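Local coordinates for macro domain-containing protein (PDB 7OMU) that joins a DarT-family domain and a macro domain in a single chain, and binds adenosine-5-diphosphoribose in the macro-domain part, at residues A[58-63]-A[95-100]; A[117-122]-A[172-177]; A[237-242]-A[348-353]. The protein carries 1 engineered substitution. All blocks are in the same frame, centred on the assembly; numbering follows the deposited sequence.

Contact 1. Residues A[58-63]-A[95-100]; sequences KVYDNS and YRLLVQ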
loop_
_atom_site.group_PDB
_atom_site.type_symbol
_atom_site.label_atom_id
_atom_site.label_comp_id
_atom_site.label_asym_id
_atom_site.label_seq_id
_atom_site.Cartn_x
_atom_site.Cartn_y
_atom_site.Cartn_z
ATOM N N LYS A 58 -13.327 -3.650 -19.123
ATOM C CA LYS A 58 -12.286 -3.531 -18.064
ATOM C C LYS A 58 -11.380 -2.329 -18.369
ATOM O O LYS A 58 -11.512 -1.755 -19.470
ATOM C CB LYS A 58 -11.499 -4.844 -17.940
ATOM C CG LYS A 58 -10.594 -5.223 -19.114
ATOM C CD LYS A 58 -10.604 -6.707 -19.560
ATOM C CE LYS A 58 -10.902 -7.755 -18.500
ATOM N NZ LYS A 58 -9.708 -8.127 -17.702
ATOM N N VAL A 59 -10.518 -1.956 -17.411
ATOM C CA VAL A 59 -9.583 -0.789 -17.488
ATOM C C VAL A 59 -8.154 -1.290 -17.245
ATOM O O VAL A 59 -7.772 -1.455 -16.077
ATOM C CB VAL A 59 -9.971 0.337 -16.503
ATOM C CG1 VAL A 59 -8.943 1.465 -16.469
ATOM C CG2 VAL A 59 -11.358 0.899 -16.799
ATOM N N TYR A 60 -7.425 -1.554 -18.333
ATOM C CA TYR A 60 -5.947 -1.709 -18.396
ATOM C C TYR A 60 -5.436 -0.809 -19.528
ATOM O O TYR A 60 -5.874 -1.021 -20.674
ATOM C CB TYR A 60 -5.542 -3.161 -18.677
ATOM C CG TYR A 60 -5.485 -4.074 -17.478
ATOM C CD1 TYR A 60 -4.690 -3.771 -16.383
ATOM C CD2 TYR A 60 -6.194 -5.266 -17.452
ATOM C CE1 TYR A 60 -4.632 -4.607 -15.277
ATOM C CE2 TYR A 60 -6.140 -6.118 -16.359
ATOM C CZ TYR A 60 -5.358 -5.786 -15.264
ATOM O OH TYR A 60 -5.308 -6.621 -14.183
ATOM N N ASP A 61 -4.554 0.151 -19.234
ATOM C CA ASP A 61 -4.006 1.102 -20.242
ATOM C C ASP A 61 -3.424 0.303 -21.416
ATOM O O ASP A 61 -2.766 -0.725 -21.157
ATOM C CB ASP A 61 -2.966 2.046 -19.633
ATOM C CG ASP A 61 -2.909 3.413 -20.301
ATOM O OD1 ASP A 61 -2.997 3.472 -21.545
ATOM O OD2 ASP A 61 -2.795 4.416 -19.567
ATOM N N ASN A 62 -3.673 0.760 -22.652
ATOM C CA ASN A 62 -3.254 0.100 -23.920
ATOM C C ASN A 62 -1.752 -0.193 -23.886
ATOM O O ASN A 62 -1.354 -1.248 -24.414
ATOM C CB ASN A 62 -3.593 0.946 -25.151
ATOM C CG ASN A 62 -4.940 0.598 -25.744
ATOM O OD1 ASN A 62 -5.855 1.418 -25.736
ATOM N ND2 ASN A 62 -5.067 -0.618 -26.252
ATOM N N SER A 63 -0.962 0.721 -23.309
ATOM C CA SER A 63 0.501 0.583 -23.093
ATOM C C SER A 63 0.809 -0.773 -22.441
ATOM O O SER A 63 1.756 -1.441 -22.908
ATOM C CB SER A 63 1.039 1.732 -22.279
ATOM O OG SER A 63 0.269 1.936 -21.104
ATOM N N TYR A 95 -2.289 -0.356 -7.708
ATOM C CA TYR A 95 -1.951 1.056 -7.410
ATOM C C TYR A 95 -2.073 1.898 -8.683
ATOM O O TYR A 95 -2.604 3.018 -8.593
ATOM C CB TYR A 95 -0.546 1.189 -6.825
ATOM C CG TYR A 95 -0.333 2.508 -6.135
ATOM C CD1 TYR A 95 -0.729 2.686 -4.821
ATOM C CD2 TYR A 95 0.210 3.593 -6.805
ATOM C CE1 TYR A 95 -0.553 3.899 -4.176
ATOM C CE2 TYR A 95 0.388 4.813 -6.177
ATOM C CZ TYR A 95 0.007 4.965 -4.857
ATOM O OH TYR A 95 0.173 6.161 -4.223
ATOM N N ARG A 96 -1.579 1.384 -9.815
ATOM C CA ARG A 96 -1.630 2.079 -11.129
ATOM C C ARG A 96 -3.091 2.348 -11.495
ATOM O O ARG A 96 -3.376 3.465 -11.961
ATOM C CB ARG A 96 -0.947 1.269 -12.236
ATOM C CG ARG A 96 -1.342 1.688 -13.649
ATOM C CD ARG A 96 -0.306 1.375 -14.697
ATOM N NE ARG A 96 -0.254 2.444 -15.687
ATOM C CZ ARG A 96 0.640 2.545 -16.665
ATOM N NH1 ARG A 96 1.583 1.629 -16.816
ATOM N NH2 ARG A 96 0.587 3.569 -17.503
ATOM N N LEU A 97 -3.969 1.358 -11.307
ATOM C CA LEU A 97 -5.405 1.467 -11.669
ATOM C C LEU A 97 -6.062 2.567 -10.831
ATOM O O LEU A 97 -6.886 3.313 -11.387
ATOM C CB LEU A 97 -6.106 0.122 -11.454
ATOM C CG LEU A 97 -5.655 -1.035 -12.344
ATOM C CD1 LEU A 97 -6.655 -2.171 -12.268
ATOM C CD2 LEU A 97 -5.458 -0.607 -13.793
ATOM N N LEU A 98 -5.704 2.673 -9.550
ATOM C CA LEU A 98 -6.367 3.598 -8.594
ATOM C C LEU A 98 -5.940 5.042 -8.866
ATOM O O LEU A 98 -6.783 5.933 -8.676
ATOM C CB LEU A 98 -6.046 3.181 -7.157
ATOM C CG LEU A 98 -6.764 1.920 -6.680
ATOM C CD1 LEU A 98 -6.248 1.495 -5.317
ATOM C CD2 LEU A 98 -8.278 2.121 -6.649
ATOM N N VAL A 99 -4.697 5.270 -9.298
ATOM C CA VAL A 99 -4.179 6.643 -9.574
ATOM C C VAL A 99 -4.580 7.066 -10.993
ATOM O O VAL A 99 -4.719 8.279 -11.199
ATOM C CB VAL A 99 -2.662 6.774 -9.325
ATOM C CG1 VAL A 99 -2.306 6.346 -7.909
ATOM C CG2 VAL A 99 -1.825 6.023 -10.344
ATOM N N GLN A 100 -4.805 6.114 -11.907
ATOM C CA GLN A 100 -5.338 6.371 -13.276
ATOM C C GLN A 100 -6.843 6.687 -13.218
ATOM O O GLN A 100 -7.505 6.524 -14.255
ATOM C CB GLN A 100 -5.136 5.163 -14.193
ATOM C CG GLN A 100 -3.752 5.048 -14.809
ATOM C CD GLN A 100 -3.670 3.857 -15.739
ATOM O OE1 GLN A 100 -4.367 2.851 -15.581
ATOM N NE2 GLN A 100 -2.801 3.962 -16.730
#
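Two helix ends of the DarT-family part meet at the surface here: the loop V59-D61, which leads into helix 62-70, lies against L97 and Q100 in and just beyond the last turn of helix 92-99. L97 is the apolar centre. Its CG stands anti to the carbonyl carbon (chi1 -65°), and the chain then carries CD2 towards the loop backbone, where it comes 3.4 Å from V59 O. The same methyl approaches the Y60 ring obliquely, 4.2 Å from CD1. V59 also packs on L102, just beyond helix 92-99, while V65 of helix 62-70 touches Y60.

The polar half is looser. D61 occupies the N-cap position of helix 62-70, but its side chain makes no capping bond, and the carboxylate lies near the Q100 amide. Q100 extends fully beyond CG, bringing NE2 within 2.9 Å of D61 OD2, yet its N-H is poorly aimed and no hydrogen bond forms; the two planes stand 46° apart. R96 probably adds a charge attraction without a salt bridge: D61 OD2 sits 4.1 Å from R96 NH2, well out of the guanidinium plane, with no N-H aimed at it. S63 OG approaches the same R96 NH2 obliquely, at 4.0 Å.

Contact 2. Residues A[117-122]-A[172-177]; sequences MKRDDI and LVPQCV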
loop_
_atom_site.group_PDB
_atom_site.type_symbol
_atom_site.label_atom_id
_atom_site.label_comp_id
_atom_site.label_asym_id
_atom_site.label_seq_id
_atom_site.Cartn_x
_atom_site.Cartn_y
_atom_site.Cartn_z
ATOM N N MET A 117 -2.999 -24.697 -8.190
ATOM C CA MET A 117 -1.532 -24.907 -8.337
ATOM C C MET A 117 -1.236 -26.391 -8.596
ATOM O O MET A 117 -0.132 -26.685 -9.112
ATOM C CB MET A 117 -0.785 -24.451 -7.078
ATOM C CG MET A 117 -0.973 -22.971 -6.747
ATOM S SD MET A 117 0.248 -21.902 -7.544
ATOM C CE MET A 117 1.564 -21.997 -6.332
ATOM N N LYS A 118 -2.176 -27.284 -8.257
ATOM C CA LYS A 118 -2.055 -28.755 -8.463
ATOM C C LYS A 118 -2.024 -29.067 -9.963
ATOM O O LYS A 118 -1.346 -30.045 -10.331
ATOM C CB LYS A 118 -3.200 -29.522 -7.790
ATOM C CG LYS A 118 -3.114 -29.636 -6.272
ATOM C CD LYS A 118 -4.107 -30.622 -5.683
ATOM C CE LYS A 118 -4.132 -30.610 -4.169
ATOM N NZ LYS A 118 -5.080 -31.616 -3.636
ATOM N N ARG A 119 -2.729 -28.280 -10.788
ATOM C CA ARG A 119 -2.697 -28.396 -12.272
ATOM C C ARG A 119 -1.231 -28.433 -12.721
ATOM O O ARG A 119 -0.403 -27.770 -12.071
ATOM C CB ARG A 119 -3.473 -27.253 -12.937
ATOM C CG ARG A 119 -4.979 -27.464 -12.957
ATOM C CD ARG A 119 -5.786 -26.302 -13.512
ATOM N NE ARG A 119 -5.570 -26.067 -14.933
ATOM C CZ ARG A 119 -6.392 -25.386 -15.736
ATOM N NH1 ARG A 119 -7.515 -24.854 -15.273
ATOM N NH2 ARG A 119 -6.079 -25.240 -17.013
ATOM N N ASP A 120 -0.932 -29.209 -13.768
ATOM C CA ASP A 120 0.450 -29.477 -14.255
ATOM C C ASP A 120 0.659 -28.817 -15.628
ATOM O O ASP A 120 1.679 -29.128 -16.271
ATOM C CB ASP A 120 0.748 -30.983 -14.284
ATOM C CG ASP A 120 -0.199 -31.799 -15.146
ATOM O OD1 ASP A 120 -1.344 -31.346 -15.357
ATOM O OD2 ASP A 120 0.213 -32.888 -15.596
ATOM N N ASP A 121 -0.254 -27.934 -16.054
ATOM C CA ASP A 121 -0.155 -27.174 -17.332
ATOM C C ASP A 121 -0.045 -25.672 -17.035
ATOM O O ASP A 121 -0.153 -24.871 -17.986
ATOM C CB ASP A 121 -1.346 -27.475 -18.248
ATOM C CG ASP A 121 -2.675 -26.925 -17.752
ATOM O OD1 ASP A 121 -2.908 -26.961 -16.523
ATOM O OD2 ASP A 121 -3.463 -26.456 -18.598
ATOM N N ILE A 122 0.162 -25.310 -15.766
ATOM C CA ILE A 122 0.288 -23.899 -15.298
ATOM C C ILE A 122 1.754 -23.484 -15.376
ATOM O O ILE A 122 2.623 -24.367 -15.498
ATOM C CB ILE A 122 -0.243 -23.716 -13.864
ATOM C CG1 ILE A 122 0.613 -24.468 -12.839
ATOM C CG2 ILE A 122 -1.712 -24.091 -13.792
ATOM C CD1 ILE A 122 0.401 -24.020 -11.414
ATOM N N LEU A 172 0.333 -18.321 -13.885
ATOM C CA LEU A 172 -0.302 -18.175 -15.224
ATOM C C LEU A 172 -1.051 -19.466 -15.575
ATOM O O LEU A 172 -0.394 -20.506 -15.759
ATOM C CB LEU A 172 0.771 -17.857 -16.267
ATOM C CG LEU A 172 1.642 -16.640 -15.968
ATOM C CD1 LEU A 172 2.718 -16.487 -17.027
ATOM C CD2 LEU A 172 0.810 -15.374 -15.869
ATOM N N VAL A 173 -2.384 -19.393 -15.637
ATOM C CA VAL A 173 -3.293 -20.529 -15.972
ATOM C C VAL A 173 -3.757 -20.325 -17.408
ATOM O O VAL A 173 -4.275 -19.260 -17.739
ATOM C CB VAL A 173 -4.487 -20.605 -15.001
ATOM C CG1 VAL A 173 -5.242 -21.910 -15.146
ATOM C CG2 VAL A 173 -4.063 -20.411 -13.558
ATOM N N PRO A 174 -3.577 -21.323 -18.306
ATOM C CA PRO A 174 -3.899 -21.142 -19.721
ATOM C C PRO A 174 -5.409 -21.112 -19.995
ATOM O O PRO A 174 -6.148 -21.786 -19.304
ATOM C CB PRO A 174 -3.217 -22.344 -20.394
ATOM C CG PRO A 174 -3.203 -23.415 -19.320
ATOM C CD PRO A 174 -3.039 -22.663 -18.015
ATOM N N GLN A 175 -5.802 -20.303 -20.985
ATOM C CA GLN A 175 -7.167 -20.193 -21.567
ATOM C C GLN A 175 -8.135 -19.596 -20.541
ATOM O O GLN A 175 -8.460 -18.404 -20.687
ATOM C CB GLN A 175 -7.655 -21.543 -22.092
ATOM C CG GLN A 175 -8.909 -21.436 -22.948
ATOM C CD GLN A 175 -9.237 -22.762 -23.584
ATOM O OE1 GLN A 175 -8.880 -23.023 -24.732
ATOM N NE2 GLN A 175 -9.900 -23.616 -22.827
ATOM N N CYS A 176 -8.599 -20.383 -19.565
ATOM C CA CYS A 176 -9.616 -19.943 -18.572
ATOM C C CYS A 176 -9.332 -20.560 -17.195
ATOM O O CYS A 176 -8.501 -21.485 -17.096
ATOM C CB CYS A 176 -11.027 -20.276 -19.043
ATOM S SG CYS A 176 -11.674 -21.834 -18.387
ATOM N N VAL A 177 -9.995 -20.027 -16.169
ATOM C CA VAL A 177 -10.043 -20.584 -14.788
ATOM C C VAL A 177 -11.503 -20.920 -14.480
ATOM O O VAL A 177 -12.326 -19.980 -14.450
ATOM C CB VAL A 177 -9.480 -19.600 -13.750
ATOM C CG1 VAL A 177 -9.529 -20.188 -12.350
ATOM C CG2 VAL A 177 -8.071 -19.153 -14.095
#
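A bend at chi3 (67°) in the otherwise extended R119 chain turns its guanidinium flat against V173, and chi1 of D121 (69°) sets that carboxylate between its own backbone N and carbonyl carbon, facing the same guanidinium. The two loop residues form a salt bridge with each other, and the pair meets segment 172-177 as a unit. R119 grips side-on: NE lies 3.2 Å from D121 OD1 and NH2 3.3 Å from D121 OD2, each bond nearly straight at 169°. Both oxygens use their syn lone pairs and stay in the guanidinium plane, so the paired ions make one flat plate.

That plate rests on the end of strand 170-174. V173 CG1 rises under the centre of one guanidinium face, 3.7 Å from R119 CZ, with the two side chains crossing at about a right angle. Next to it the P174 ring slides past R119 in the opposite direction, its CD 4.1 Å from R119 NH2, and its CG lies beside D121 OD2. Further in, I122 runs into strand 123-125, the neighbour of 170-174 in an antiparallel sheet. I122 CA makes a CA-H...O contact of 3.5 Å with L172 O, and I122 CG2 sits 4.4 Å from V173 CG1. Backbone bonds from L172 to L123 and from V173 to A83 tie this strand to partners on both sides.

No hydrogen bond spans the two segments. The loop's polar end meets the strand mainly by packing of an ion pair on a valine and a proline; because the charges largely answer each other in plane, the guanidinium can offer a face to a methyl group with probably little electrostatic cost.

Contact 3. Residues A[237-242]-A[348-353]; sequences SRMQTL and IKSLAV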
loop_
_atom_site.group_PDB
_atom_site.type_symbol
_atom_site.label_atom_id
_atom_site.label_comp_id
_atom_site.label_asym_id
_atom_site.label_seq_id
_atom_site.Cartn_x
_atom_site.Cartn_y
_atom_site.Cartn_z
ATOM N N SER A 237 -1.043 6.672 2.778
ATOM C CA SER A 237 -1.901 7.866 3.006
ATOM C C SER A 237 -1.672 8.791 1.816
ATOM O O SER A 237 -0.598 8.676 1.189
ATOM C CB SER A 237 -1.615 8.575 4.313
ATOM O OG SER A 237 -0.701 9.647 4.142
ATOM N N ARG A 238 -2.627 9.660 1.509
ATOM C CA ARG A 238 -2.456 10.633 0.403
ATOM C C ARG A 238 -2.313 12.035 1.006
ATOM O O ARG A 238 -2.622 13.023 0.302
ATOM C CB ARG A 238 -3.589 10.445 -0.609
ATOM C CG ARG A 238 -3.532 9.100 -1.319
ATOM C CD ARG A 238 -4.210 9.116 -2.676
ATOM N NE ARG A 238 -3.578 10.033 -3.620
ATOM C CZ ARG A 238 -2.458 9.794 -4.303
ATOM N NH1 ARG A 238 -1.798 8.656 -4.154
ATOM N NH2 ARG A 238 -1.993 10.710 -5.135
ATOM N N MET A 239 -1.810 12.120 2.243
ATOM C CA MET A 239 -1.445 13.408 2.888
ATOM C C MET A 239 -0.237 13.988 2.144
ATOM O O MET A 239 0.600 13.205 1.648
ATOM C CB MET A 239 -1.102 13.240 4.372
ATOM C CG MET A 239 -2.251 12.724 5.229
ATOM S SD MET A 239 -3.742 13.757 5.207
ATOM C CE MET A 239 -4.788 12.773 4.138
ATOM N N GLN A 240 -0.169 15.313 2.067
ATOM C CA GLN A 240 0.818 16.061 1.247
ATOM C C GLN A 240 2.180 16.062 1.958
ATOM O O GLN A 240 3.205 16.090 1.261
ATOM C CB GLN A 240 0.263 17.461 0.974
ATOM C CG GLN A 240 1.208 18.366 0.199
ATOM C CD GLN A 240 1.934 19.367 1.066
ATOM O OE1 GLN A 240 1.910 19.313 2.297
ATOM N NE2 GLN A 240 2.580 20.318 0.415
ATOM N N THR A 241 2.193 16.037 3.290
ATOM C CA THR A 241 3.424 16.053 4.120
ATOM C C THR A 241 3.403 14.831 5.038
ATOM O O THR A 241 2.464 14.706 5.842
ATOM C CB THR A 241 3.542 17.364 4.907
ATOM O OG1 THR A 241 3.688 18.436 3.973
ATOM C CG2 THR A 241 4.707 17.375 5.875
ATOM N N LEU A 242 4.396 13.954 4.894
ATOM C CA LEU A 242 4.598 12.768 5.762
ATOM C C LEU A 242 5.690 13.111 6.776
ATOM O O LEU A 242 6.792 13.507 6.362
ATOM C CB LEU A 242 4.982 11.559 4.902
ATOM C CG LEU A 242 4.130 11.338 3.650
ATOM C CD1 LEU A 242 4.518 10.036 2.964
ATOM C CD2 LEU A 242 2.641 11.345 3.980
ATOM N N ILE A 348 2.081 23.652 3.905
ATOM C CA ILE A 348 1.644 22.258 4.206
ATOM C C ILE A 348 0.123 22.188 4.017
ATOM O O ILE A 348 -0.591 22.809 4.826
ATOM C CB ILE A 348 2.083 21.845 5.628
ATOM C CG1 ILE A 348 3.605 21.738 5.738
ATOM C CG2 ILE A 348 1.407 20.552 6.056
ATOM C CD1 ILE A 348 4.117 21.495 7.140
ATOM N N LYS A 349 -0.346 21.466 2.992
ATOM C CA LYS A 349 -1.782 21.355 2.611
ATOM C C LYS A 349 -2.478 20.322 3.502
ATOM O O LYS A 349 -3.649 20.543 3.843
ATOM C CB LYS A 349 -1.950 20.934 1.147
ATOM C CG LYS A 349 -1.264 21.823 0.120
ATOM C CD LYS A 349 -1.775 23.235 0.093
ATOM C CE LYS A 349 -1.225 24.025 -1.076
ATOM N NZ LYS A 349 -1.667 25.441 -1.033
ATOM N N SER A 350 -1.797 19.220 3.819
ATOM C CA SER A 350 -2.319 18.112 4.662
ATOM C C SER A 350 -1.143 17.345 5.283
ATOM O O SER A 350 -0.041 17.386 4.716
ATOM C CB SER A 350 -3.236 17.209 3.873
ATOM O OG SER A 350 -2.578 16.647 2.751
ATOM N N LEU A 351 -1.370 16.682 6.414
ATOM C CA LEU A 351 -0.287 16.178 7.297
ATOM C C LEU A 351 -0.604 14.761 7.801
ATOM O O LEU A 351 -1.731 14.521 8.280
ATOM C CB LEU A 351 -0.138 17.169 8.455
ATOM C CG LEU A 351 1.055 16.936 9.376
ATOM C CD1 LEU A 351 2.363 17.167 8.640
ATOM C CD2 LEU A 351 0.966 17.834 10.593
ATOM N N ALA A 352 0.366 13.857 7.688
ATOM C CA ALA A 352 0.394 12.549 8.374
ATOM C C ALA A 352 1.571 12.553 9.353
ATOM O O ALA A 352 2.718 12.663 8.896
ATOM C CB ALA A 352 0.513 11.426 7.371
ATOM N N VAL A 353 1.292 12.478 10.653
ATOM C CA VAL A 353 2.326 12.284 11.710
ATOM C C VAL A 353 2.144 10.878 12.274
ATOM O O VAL A 353 1.017 10.442 12.512
ATOM C CB VAL A 353 2.248 13.362 12.810
ATOM C CG1 VAL A 353 2.306 14.772 12.240
ATOM C CG2 VAL A 353 1.008 13.217 13.668
#
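Q240 leads into strand 241-246 of the macro domain, whose mixed sheet sets that strand parallel to 351-354, and its side chain reaches back over the loop I348-S350. CB lies 3.4 Å from S350 OG. With CG anti to the backbone N (chi1 177°), CG then passes K349 CB, and the bend at chi2 carries the amide over K349, so that Q240 CD stands 3.6 Å from K349 N. At the tip OE1 takes a weak hydrogen bond from K349 N (3.2 Å) and a second one from the T241 hydroxyl, which approaches from above the amide plane rather than along a lone pair. NE2 bonds to Q311 OE1, so both ends of the amide have partners, which should hold its rotation.

The Q240 backbone joins in as well: its N donates to S350 OG at 2.8 Å. From there regular parallel pairing begins. T241 straddles L351, its N bonding to S350 O (3.0 Å) and its O receiving A352 N in a nearly straight bond.

Side chains sort onto two faces. On one, T241 CG2 meets L351 CD1 at 3.6 Å, and L376 of helix 365-376 covers L351. On the other, A352 carries only a methyl. M239 lies across the strand's beginning with SD against S350 CB; the A352 methyl CB meets L242 CD2 at 4.0 Å and M239 CG at 3.7 Å.

Contacts 1 and 2 both belong to the DarT-family part, their centres 25 Å apart with no touch, whereas contact 3 sits in the macro domain. Contact 1 lies between the other two: its centre is also 25 Å from that of contact 3, while contacts 2 and 3 are 44 Å apart on opposite sides of the chain's centre. One meeting point of the two parts joins the segments of contacts 1 and 3. Y95 OH packs 3.2 Å from R238 NH1, and both reach D295 OD1, Y95 by a hydrogen bond and R238 by a salt bridge. Contact 3 is also near the bound adenosine-5-diphosphoribose, the side chain of S237 being about 8 Å away.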